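Local coordinates for protein cellulase IBT99 (Metagenomes, PDB 6WBT) that probably hydrolyses 6-phospho-alpha-glucosides as a family 4 glycosidase, and binds NAD, glucose 6-phosphate and a manganese ion, at residues E176-I184 with Y228-L239; L219-Y228 with S251-L262. All blocks are in the same frame, centred on the assembly; numbering follows the deposited sequence.

Contact 1 (E176-I184 with Y228-L239); sequences EIEARMAEI and YVSEASMNDALL
Y228 opens the loop by laying one face of its ring on I177, whose CG2 sits 3.8 Å from the centroid of the Y228 ring and 17° off its normal, a CH-pi contact; the phenol OH is hydrogen-bonded to the carbonyl of P263. At S230, CB packs beside CG1 of I184. S233 supplies the hydrogen bond between the segments, OG donating to E183 OE1 over 2.6 Å. R180 bends at chi2 (-76°) and again at chi3, which folds its guanidinium along its own helix onto the same carboxylate. This makes a two-nitrogen, hydrogen-bonded salt bridge between residues three apart, R180 NE 2.8 Å from E183 OE1 and NH2 2.7 Å from E183 OE2, with N-H...O angles of at least 165°. NE of R180 and OG of S233 approach OE1 from opposite faces of the carboxylate, which should fix its rotation. D236 brings a second carboxylate close to OE2 of E183, where the positive charge of R180 probably eases the repulsion. L238 CD2 lies 3.8 Å from NH1 of R180 and also meets the E176 carboxylate. L239 places CD2 over one face of the R180 guanidinium. Helix 173-184 follows strand 167-170 of the Rossmann-type sheet, whereas 228-239 belongs to the C-terminal domain, between helices 216-226 and 242-249; the contact joins these two domains of a family 4 glycosidase beside the substrate pocket.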
loop_
_atom_site.group_PDB
_atom_site.type_symbol
_atom_site.label_atom_id
_atom_site.label_comp_id
_atom_site.label_asym_id
_atom_site.label_seq_id
_atom_site.Cartn_x
_atom_site.Cartn_y
_atom_site.Cartn_z
ATOM N N GLU A 176 -8.660 32.577 -4.235
ATOM C CA GLU A 176 -8.939 33.798 -3.485
ATOM C C GLU A 176 -7.898 34.028 -2.398
ATOM O O GLU A 176 -7.536 35.174 -2.109
ATOM C CB GLU A 176 -10.343 33.735 -2.884
ATOM C CG GLU A 176 -11.455 33.999 -3.885
ATOM C CD GLU A 176 -11.664 35.477 -4.146
ATOM O OE1 GLU A 176 -12.655 36.035 -3.632
ATOM O OE2 GLU A 176 -10.836 36.085 -4.857
ATOM N N ILE A 177 -7.410 32.950 -1.778
ATOM C CA ILE A 177 -6.316 33.084 -0.822
ATOM C C ILE A 177 -5.049 33.541 -1.532
ATOM O O ILE A 177 -4.283 34.358 -1.004
ATOM C CB ILE A 177 -6.099 31.759 -0.067
ATOM C CG1 ILE A 177 -7.320 31.423 0.791
ATOM C CG2 ILE A 177 -4.855 31.832 0.805
ATOM C CD1 ILE A 177 -7.203 30.106 1.528
ATOM N N GLU A 178 -4.814 33.036 -2.746
ATOM C CA GLU A 178 -3.660 33.476 -3.523
ATOM C C GLU A 178 -3.774 34.943 -3.914
ATOM O O GLU A 178 -2.752 35.613 -4.101
ATOM C CB GLU A 178 -3.500 32.601 -4.767
ATOM C CG GLU A 178 -3.065 31.177 -4.463
ATOM C CD GLU A 178 -2.960 30.315 -5.704
ATOM O OE1 GLU A 178 -3.747 30.530 -6.649
ATOM O OE2 GLU A 178 -2.086 29.424 -5.735
ATOM N N ALA A 179 -4.999 35.457 -4.045
ATOM C CA ALA A 179 -5.175 36.881 -4.308
ATOM C C ALA A 179 -4.744 37.716 -3.109
ATOM O O ALA A 179 -4.169 38.798 -3.273
ATOM C CB ALA A 179 -6.629 37.173 -4.673
ATOM N N ARG A 180 -5.012 37.228 -1.896
ATOM C CA ARG A 180 -4.565 37.933 -0.701
ATOM C C ARG A 180 -3.050 37.868 -0.563
ATOM O O ARG A 180 -2.412 38.858 -0.185
ATOM C CB ARG A 180 -5.244 37.349 0.538
ATOM C CG ARG A 180 -6.749 37.145 0.407
ATOM C CD ARG A 180 -7.537 38.449 0.513
ATOM N NE ARG A 180 -7.404 39.291 -0.674
ATOM C CZ ARG A 180 -8.084 39.107 -1.800
ATOM N NH1 ARG A 180 -8.948 38.105 -1.901
ATOM N NH2 ARG A 180 -7.899 39.922 -2.829
HETATM N N MSE A 181 -2.459 36.717 -0.868
HETATM C CA MSE A 181 -1.011 36.557 -0.817
HETATM C C MSE A 181 -0.337 37.447 -1.857
HETATM O O MSE A 181 0.795 37.889 -1.668
HETATM C CB MSE A 181 -0.625 35.090 -1.031
HETATM C CG MSE A 181 -1.132 34.162 0.064
HETATM SE SE MSE A 181 -0.396 32.354 -0.016
HETATM C CE MSE A 181 -1.728 31.512 -1.164
ATOM N N ALA A 182 -1.049 37.713 -2.954
ATOM C CA ALA A 182 -0.533 38.633 -3.961
ATOM C C ALA A 182 -0.497 40.064 -3.437
ATOM O O ALA A 182 0.426 40.823 -3.750
ATOM C CB ALA A 182 -1.378 38.544 -5.232
ATOM N N GLU A 183 -1.490 40.447 -2.631
ATOM C CA GLU A 183 -1.532 41.803 -2.096
ATOM C C GLU A 183 -0.552 41.982 -0.943
ATOM O O GLU A 183 0.027 43.062 -0.779
ATOM C CB GLU A 183 -2.952 42.140 -1.643
ATOM C CG GLU A 183 -3.997 42.042 -2.743
ATOM C CD GLU A 183 -5.398 41.869 -2.194
ATOM O OE1 GLU A 183 -5.527 41.401 -1.044
ATOM O OE2 GLU A 183 -6.367 42.200 -2.907
ATOM N N ILE A 184 -0.354 40.935 -0.139
ATOM C CA ILE A 184 0.561 41.022 0.997
ATOM C C ILE A 184 1.989 41.247 0.518
ATOM O O ILE A 184 2.742 42.034 1.105
ATOM C CB ILE A 184 0.445 39.755 1.866
ATOM C CG1 ILE A 184 -0.943 39.673 2.505
ATOM C CG2 ILE A 184 1.531 39.727 2.931
ATOM C CD1 ILE A 184 -1.240 38.340 3.157
ATOM N N TYR A 228 -4.799 36.643 6.519
ATOM C CA TYR A 228 -4.763 36.895 5.085
ATOM C C TYR A 228 -5.245 38.293 4.718
ATOM O O TYR A 228 -5.590 38.533 3.555
ATOM C CB TYR A 228 -5.593 35.841 4.347
ATOM C CG TYR A 228 -4.958 34.469 4.325
ATOM C CD1 TYR A 228 -3.604 34.314 4.057
ATOM C CD2 TYR A 228 -5.710 33.330 4.576
ATOM C CE1 TYR A 228 -3.019 33.062 4.035
ATOM C CE2 TYR A 228 -5.134 32.073 4.558
ATOM C CZ TYR A 228 -3.788 31.946 4.286
ATOM O OH TYR A 228 -3.209 30.697 4.266
ATOM N N VAL A 229 -5.273 39.216 5.675
ATOM C CA VAL A 229 -5.754 40.575 5.461
ATOM C C VAL A 229 -4.563 41.521 5.457
ATOM O O VAL A 229 -3.760 41.526 6.399
ATOM C CB VAL A 229 -6.776 40.987 6.535
ATOM C CG1 VAL A 229 -6.963 42.494 6.536
ATOM C CG2 VAL A 229 -8.104 40.291 6.294
ATOM N N SER A 230 -4.449 42.315 4.399
ATOM C CA SER A 230 -3.477 43.393 4.311
ATOM C C SER A 230 -4.214 44.719 4.174
ATOM O O SER A 230 -5.438 44.765 4.016
ATOM C CB SER A 230 -2.520 43.185 3.130
ATOM O OG SER A 230 -3.218 43.223 1.897
ATOM N N GLU A 231 -3.453 45.812 4.242
ATOM C CA GLU A 231 -4.049 47.131 4.070
ATOM C C GLU A 231 -4.467 47.385 2.628
ATOM O O GLU A 231 -5.369 48.196 2.392
ATOM C CB GLU A 231 -3.077 48.211 4.547
ATOM C CG GLU A 231 -2.673 48.058 6.006
ATOM C CD GLU A 231 -3.866 48.055 6.946
ATOM O OE1 GLU A 231 -4.402 49.145 7.235
ATOM O OE2 GLU A 231 -4.271 46.960 7.389
ATOM N N ALA A 232 -3.838 46.712 1.664
ATOM C CA ALA A 232 -4.303 46.762 0.285
ATOM C C ALA A 232 -5.460 45.806 0.032
ATOM O O ALA A 232 -6.177 45.968 -0.962
ATOM C CB ALA A 232 -3.155 46.450 -0.676
ATOM N N SER A 233 -5.653 44.815 0.906
ATOM C CA SER A 233 -6.785 43.907 0.762
ATOM C C SER A 233 -8.105 44.609 1.047
ATOM O O SER A 233 -9.143 44.222 0.499
ATOM C CB SER A 233 -6.615 42.706 1.692
ATOM O OG SER A 233 -5.372 42.061 1.472
HETATM N N MSE A 234 -8.085 45.638 1.890
HETATM C CA MSE A 234 -9.294 46.367 2.255
HETATM C C MSE A 234 -9.868 47.142 1.072
HETATM O O MSE A 234 -11.062 47.444 1.040
HETATM C CB MSE A 234 -9.006 47.330 3.408
HETATM C CG MSE A 234 -8.419 46.679 4.651
HETATM SE SE MSE A 234 -9.592 45.336 5.441
HETATM C CE MSE A 234 -8.939 45.416 7.278
ATOM N N ASN A 235 -9.012 47.462 0.100
ATOM C CA ASN A 235 -9.436 48.261 -1.043
ATOM C C ASN A 235 -10.248 47.468 -2.059
ATOM O O ASN A 235 -11.016 48.070 -2.818
ATOM C CB ASN A 235 -8.220 48.884 -1.733
ATOM C CG ASN A 235 -7.622 50.029 -0.937
ATOM O OD1 ASN A 235 -8.320 50.709 -0.185
ATOM N ND2 ASN A 235 -6.324 50.251 -1.104
ATOM N N ASP A 236 -10.101 46.146 -2.099
ATOM C CA ASP A 236 -10.847 45.342 -3.054
ATOM C C ASP A 236 -12.295 45.175 -2.596
ATOM O O ASP A 236 -12.706 45.661 -1.539
ATOM C CB ASP A 236 -10.171 43.988 -3.261
ATOM C CG ASP A 236 -9.169 44.006 -4.399
ATOM O OD1 ASP A 236 -7.970 44.233 -4.137
ATOM O OD2 ASP A 236 -9.586 43.806 -5.559
ATOM N N ALA A 237 -13.081 44.471 -3.410
ATOM C CA ALA A 237 -14.514 44.348 -3.175
ATOM C C ALA A 237 -14.881 43.178 -2.274
ATOM O O ALA A 237 -15.920 43.228 -1.605
ATOM C CB ALA A 237 -15.256 44.213 -4.506
ATOM N N LEU A 238 -14.063 42.122 -2.242
ATOM C CA LEU A 238 -14.395 40.968 -1.412
ATOM C C LEU A 238 -14.283 41.300 0.070
ATOM O O LEU A 238 -15.111 40.859 0.875
ATOM C CB LEU A 238 -13.489 39.787 -1.760
ATOM C CG LEU A 238 -13.827 38.484 -1.029
ATOM C CD1 LEU A 238 -14.941 37.731 -1.748
ATOM C CD2 LEU A 238 -12.592 37.612 -0.857
ATOM N N LEU A 239 -13.271 42.078 0.449
ATOM C CA LEU A 239 -13.054 42.429 1.847
ATOM C C LEU A 239 -14.008 43.506 2.349
ATOM O O LEU A 239 -13.864 43.948 3.494
ATOM C CB LEU A 239 -11.606 42.882 2.061
ATOM C CG LEU A 239 -10.561 41.797 2.351
ATOM C CD1 LEU A 239 -10.951 40.988 3.581
ATOM C CD2 LEU A 239 -10.342 40.885 1.150
#

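Contact 2 (L219-Y228 with S251-L262); sequences LKEHVRKYGY and SALISSMFTDYL
A close helix-helix crossing within the C-terminal domain brings V223 and R224 of helix 219-226 onto A252 and S255 of helix 251-257. The segment axes approach to 6.8 Å at a signed angle of -124°, a spacing consistent with the small side chains of A252 and S255 at the crossing. There the CA atoms of R224 and A252 are 4.2 Å apart, and CA of A252 makes a CA-H...O contact of 3.2 Å with the carbonyl O of V223. The hydroxyls of S255 and S256 are satisfied on their own helix, donating to the carbonyls of S251 and A252 one turn back, while their oxygens still pack on V223 and R224. R224 runs extended from CG to NE (chi2 166°) across this serine face, and its NE bonds to the carbonyl O of S255 over 3.1 Å at an N-H...O angle of 146°. Its NH2 continues to CB of T259, the two side chains crossing at about a right angle. K220 takes up the chain beyond the helix: NZ donates to the carbonyl O of T259 (3.2 Å) and of D260 (3.0 Å), above both carbonyl planes, so one ammonium grips two successive peptides. L262, beyond the end of helix 251-257, packs on helix 219-226, its CD2 lying 3.7 Å from CB of K220 and also meeting V223, while its CD1 meets CB of L219. The Y228 OH, hydrogen-bonded to the carbonyl of P263 just after L262, lies against CB of L262, and V223 CG1 covers one face of the Y228 ring. Around this crossing, L219 packs on M181 and I184 of helix 173-184, L262 pairs through its backbone with F205 of strand 202-210, and T259 OG1 is hydrogen-bonded to E406 of the second subunit.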
loop_
_atom_site.group_PDB
_atom_site.type_symbol
_atom_site.label_atom_id
_atom_site.label_comp_id
_atom_site.label_asym_id
_atom_site.label_seq_id
_atom_site.Cartn_x
_atom_site.Cartn_y
_atom_site.Cartn_z
ATOM N N LEU A 219 5.355 35.177 3.815
ATOM C CA LEU A 219 3.900 35.226 3.921
ATOM C C LEU A 219 3.431 34.797 5.305
ATOM O O LEU A 219 2.601 35.472 5.925
ATOM C CB LEU A 219 3.267 34.352 2.839
ATOM C CG LEU A 219 3.116 35.021 1.474
ATOM C CD1 LEU A 219 2.738 34.003 0.418
ATOM C CD2 LEU A 219 2.075 36.127 1.550
ATOM N N LYS A 220 3.955 33.678 5.810
ATOM C CA LYS A 220 3.548 33.210 7.129
ATOM C C LYS A 220 3.984 34.162 8.236
ATOM O O LYS A 220 3.434 34.100 9.339
ATOM C CB LYS A 220 4.092 31.801 7.382
ATOM C CG LYS A 220 5.606 31.686 7.375
ATOM C CD LYS A 220 6.049 30.310 6.891
ATOM C CE LYS A 220 5.351 29.191 7.644
ATOM N NZ LYS A 220 5.783 27.850 7.159
ATOM N N GLU A 221 4.949 35.044 7.965
ATOM C CA GLU A 221 5.276 36.095 8.923
ATOM C C GLU A 221 4.138 37.102 9.037
ATOM O O GLU A 221 3.835 37.587 10.134
ATOM C CB GLU A 221 6.569 36.798 8.511
ATOM C CG GLU A 221 7.004 37.890 9.473
ATOM C CD GLU A 221 7.699 39.041 8.777
ATOM O OE1 GLU A 221 7.521 39.193 7.550
ATOM O OE2 GLU A 221 8.422 39.797 9.458
ATOM N N HIS A 222 3.498 37.428 7.911
ATOM C CA HIS A 222 2.394 38.380 7.915
ATOM C C HIS A 222 1.092 37.730 8.364
ATOM O O HIS A 222 0.292 38.358 9.065
ATOM C CB HIS A 222 2.226 38.990 6.523
ATOM C CG HIS A 222 1.044 39.899 6.396
ATOM N ND1 HIS A 222 1.149 41.271 6.477
ATOM C CD2 HIS A 222 -0.268 39.635 6.185
ATOM C CE1 HIS A 222 -0.046 41.813 6.324
ATOM N NE2 HIS A 222 -0.924 40.842 6.146
ATOM N N VAL A 223 0.859 36.478 7.965
ATOM C CA VAL A 223 -0.410 35.824 8.271
ATOM C C VAL A 223 -0.529 35.546 9.765
ATOM O O VAL A 223 -1.619 35.638 10.340
ATOM C CB VAL A 223 -0.561 34.540 7.436
ATOM C CG1 VAL A 223 -1.848 33.815 7.794
ATOM C CG2 VAL A 223 -0.534 34.871 5.953
ATOM N N ARG A 224 0.586 35.216 10.421
ATOM C CA ARG A 224 0.545 34.916 11.849
ATOM C C ARG A 224 0.148 36.122 12.690
ATOM O O ARG A 224 -0.317 35.946 13.822
ATOM C CB ARG A 224 1.902 34.382 12.310
ATOM C CG ARG A 224 2.150 32.929 11.945
ATOM C CD ARG A 224 3.611 32.561 12.123
ATOM N NE ARG A 224 3.910 31.236 11.591
ATOM C CZ ARG A 224 5.139 30.782 11.368
ATOM N NH1 ARG A 224 6.189 31.551 11.624
ATOM N NH2 ARG A 224 5.319 29.563 10.882
ATOM N N LYS A 225 0.310 37.337 12.169
ATOM C CA LYS A 225 -0.025 38.548 12.908
ATOM C C LYS A 225 -1.315 39.205 12.436
ATOM O O LYS A 225 -2.081 39.710 13.261
ATOM C CB LYS A 225 1.127 39.555 12.818
ATOM C CG LYS A 225 2.264 39.265 13.787
ATOM C CD LYS A 225 3.613 39.201 13.088
ATOM C CE LYS A 225 4.045 40.561 12.570
ATOM N NZ LYS A 225 5.420 40.514 11.998
ATOM N N TYR A 226 -1.584 39.207 11.130
ATOM C CA TYR A 226 -2.774 39.852 10.592
ATOM C C TYR A 226 -3.666 38.914 9.792
ATOM O O TYR A 226 -4.711 39.352 9.298
ATOM C CB TYR A 226 -2.382 41.043 9.708
ATOM C CG TYR A 226 -1.269 41.895 10.271
ATOM C CD1 TYR A 226 -1.485 42.723 11.364
ATOM C CD2 TYR A 226 -0.002 41.877 9.703
ATOM C CE1 TYR A 226 -0.469 43.505 11.879
ATOM C CE2 TYR A 226 1.019 42.655 10.210
ATOM C CZ TYR A 226 0.781 43.468 11.297
ATOM O OH TYR A 226 1.797 44.244 11.805
ATOM N N GLY A 227 -3.293 37.645 9.649
ATOM C CA GLY A 227 -4.075 36.764 8.809
ATOM C C GLY A 227 -3.833 37.058 7.336
ATOM O O GLY A 227 -2.821 37.642 6.937
ATOM N N TYR A 228 -4.799 36.643 6.519
ATOM C CA TYR A 228 -4.763 36.895 5.085
ATOM C C TYR A 228 -5.245 38.293 4.718
ATOM O O TYR A 228 -5.590 38.533 3.555
ATOM C CB TYR A 228 -5.593 35.841 4.347
ATOM C CG TYR A 228 -4.958 34.469 4.325
ATOM C CD1 TYR A 228 -3.604 34.314 4.057
ATOM C CD2 TYR A 228 -5.710 33.330 4.576
ATOM C CE1 TYR A 228 -3.019 33.062 4.035
ATOM C CE2 TYR A 228 -5.134 32.073 4.558
ATOM C CZ TYR A 228 -3.788 31.946 4.286
ATOM O OH TYR A 228 -3.209 30.697 4.266
ATOM N N SER A 251 -7.184 33.197 10.364
ATOM C CA SER A 251 -6.068 32.335 9.997
ATOM C C SER A 251 -4.802 32.639 10.786
ATOM O O SER A 251 -3.853 31.850 10.725
ATOM C CB SER A 251 -5.783 32.457 8.499
ATOM O OG SER A 251 -6.915 32.090 7.731
ATOM N N ALA A 252 -4.764 33.757 11.517
ATOM C CA ALA A 252 -3.584 34.089 12.308
ATOM C C ALA A 252 -3.374 33.087 13.436
ATOM O O ALA A 252 -2.239 32.678 13.709
ATOM C CB ALA A 252 -3.708 35.507 12.864
ATOM N N LEU A 253 -4.456 32.681 14.101
ATOM C CA LEU A 253 -4.334 31.717 15.191
ATOM C C LEU A 253 -3.931 30.343 14.671
ATOM O O LEU A 253 -3.089 29.668 15.275
ATOM C CB LEU A 253 -5.648 31.629 15.970
ATOM C CG LEU A 253 -6.007 32.767 16.933
ATOM C CD1 LEU A 253 -4.827 33.100 17.836
ATOM C CD2 LEU A 253 -6.505 34.008 16.200
ATOM N N ILE A 254 -4.516 29.914 13.551
ATOM C CA ILE A 254 -4.202 28.595 13.009
ATOM C C ILE A 254 -2.773 28.556 12.484
ATOM O O ILE A 254 -2.051 27.571 12.682
ATOM C CB ILE A 254 -5.222 28.211 11.922
ATOM C CG1 ILE A 254 -6.634 28.173 12.510
ATOM C CG2 ILE A 254 -4.865 26.869 11.302
ATOM C CD1 ILE A 254 -7.703 27.778 11.515
ATOM N N SER A 255 -2.337 29.624 11.813
ATOM C CA SER A 255 -0.975 29.676 11.294
ATOM C C SER A 255 0.068 29.867 12.387
ATOM O O SER A 255 1.261 29.697 12.115
ATOM C CB SER A 255 -0.849 30.797 10.259
ATOM O OG SER A 255 -1.192 32.051 10.821
ATOM N N SER A 256 -0.346 30.215 13.605
ATOM C CA SER A 256 0.589 30.374 14.712
ATOM C C SER A 256 0.744 29.104 15.536
ATOM O O SER A 256 1.829 28.855 16.077
ATOM C CB SER A 256 0.141 31.520 15.623
ATOM O OG SER A 256 0.125 32.753 14.925
HETATM N N MSE A 257 -0.307 28.300 15.646
HETATM C CA MSE A 257 -0.254 27.068 16.425
HETATM C C MSE A 257 0.404 25.944 15.630
HETATM O O MSE A 257 1.170 25.152 16.176
HETATM C CB MSE A 257 -1.662 26.655 16.862
HETATM C CG MSE A 257 -2.381 27.707 17.691
HETATM SE SE MSE A 257 -4.262 27.298 18.008
HETATM C CE MSE A 257 -4.047 25.766 19.191
ATOM N N PHE A 258 0.101 25.887 14.335
ATOM C CA PHE A 258 0.655 24.887 13.427
ATOM C C PHE A 258 1.469 25.622 12.372
ATOM O O PHE A 258 0.904 26.284 11.494
ATOM C CB PHE A 258 -0.457 24.046 12.803
ATOM C CG PHE A 258 -1.508 23.612 13.787
ATOM C CD1 PHE A 258 -1.255 22.590 14.687
ATOM C CD2 PHE A 258 -2.746 24.234 13.818
ATOM C CE1 PHE A 258 -2.218 22.193 15.597
ATOM C CE2 PHE A 258 -3.714 23.840 14.725
ATOM C CZ PHE A 258 -3.449 22.819 15.616
ATOM N N THR A 259 2.793 25.503 12.455
ATOM C CA THR A 259 3.713 26.359 11.719
ATOM C C THR A 259 4.288 25.703 10.469
ATOM O O THR A 259 5.193 26.270 9.849
ATOM C CB THR A 259 4.855 26.804 12.634
ATOM O OG1 THR A 259 5.604 25.657 13.054
ATOM C CG2 THR A 259 4.305 27.518 13.859
ATOM N N ASP A 260 3.792 24.527 10.082
ATOM C CA ASP A 260 4.330 23.858 8.901
ATOM C C ASP A 260 3.909 24.574 7.623
ATOM O O ASP A 260 4.752 25.002 6.828
ATOM C CB ASP A 260 3.882 22.395 8.872
ATOM C CG ASP A 260 4.535 21.562 9.956
ATOM O OD1 ASP A 260 5.759 21.703 10.161
ATOM O OD2 ASP A 260 3.824 20.764 10.602
ATOM N N TYR A 261 2.602 24.712 7.408
ATOM C CA TYR A 261 2.065 25.236 6.163
ATOM C C TYR A 261 1.136 26.409 6.451
ATOM O O TYR A 261 0.726 26.647 7.589
ATOM C CB TYR A 261 1.307 24.150 5.385
ATOM C CG TYR A 261 2.016 22.815 5.335
ATOM C CD1 TYR A 261 3.352 22.726 4.965
ATOM C CD2 TYR A 261 1.350 21.643 5.668
ATOM C CE1 TYR A 261 4.003 21.507 4.923
ATOM C CE2 TYR A 261 1.993 20.420 5.629
ATOM C CZ TYR A 261 3.319 20.358 5.257
ATOM O OH TYR A 261 3.962 19.142 5.216
ATOM N N LEU A 262 0.812 27.147 5.394
ATOM C CA LEU A 262 -0.215 28.177 5.476
ATOM C C LEU A 262 -1.583 27.532 5.289
ATOM O O LEU A 262 -1.819 26.893 4.257
ATOM C CB LEU A 262 0.015 29.250 4.422
ATOM C CG LEU A 262 1.148 30.230 4.730
ATOM C CD1 LEU A 262 1.463 31.091 3.519
ATOM C CD2 LEU A 262 0.776 31.096 5.923
#

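Overall arrangement
From the N terminus, the chain completes the parallel strands of the Rossmann-type sheet and enters helix 173-184, the first side of contact 1. It then forms strands 192-197 and 202-210 before helix 216-226 begins contact 2. The loop 228-239 returns to helix 173-184 and closes contact 1; helix 242-249 follows, and 251-262 closes contact 2. The segments alternate, so the two loops cross instead of nesting. Y228 belongs to both contacts, which use opposite faces of its ring. Their centres are 15 Å apart. H222 NE2 probably bonds to the carbonyl of V229, joining helix 216-226 to the loop after it, while M181 on L219 and I184 on L219 and H222 tie that helix to helix 173-184.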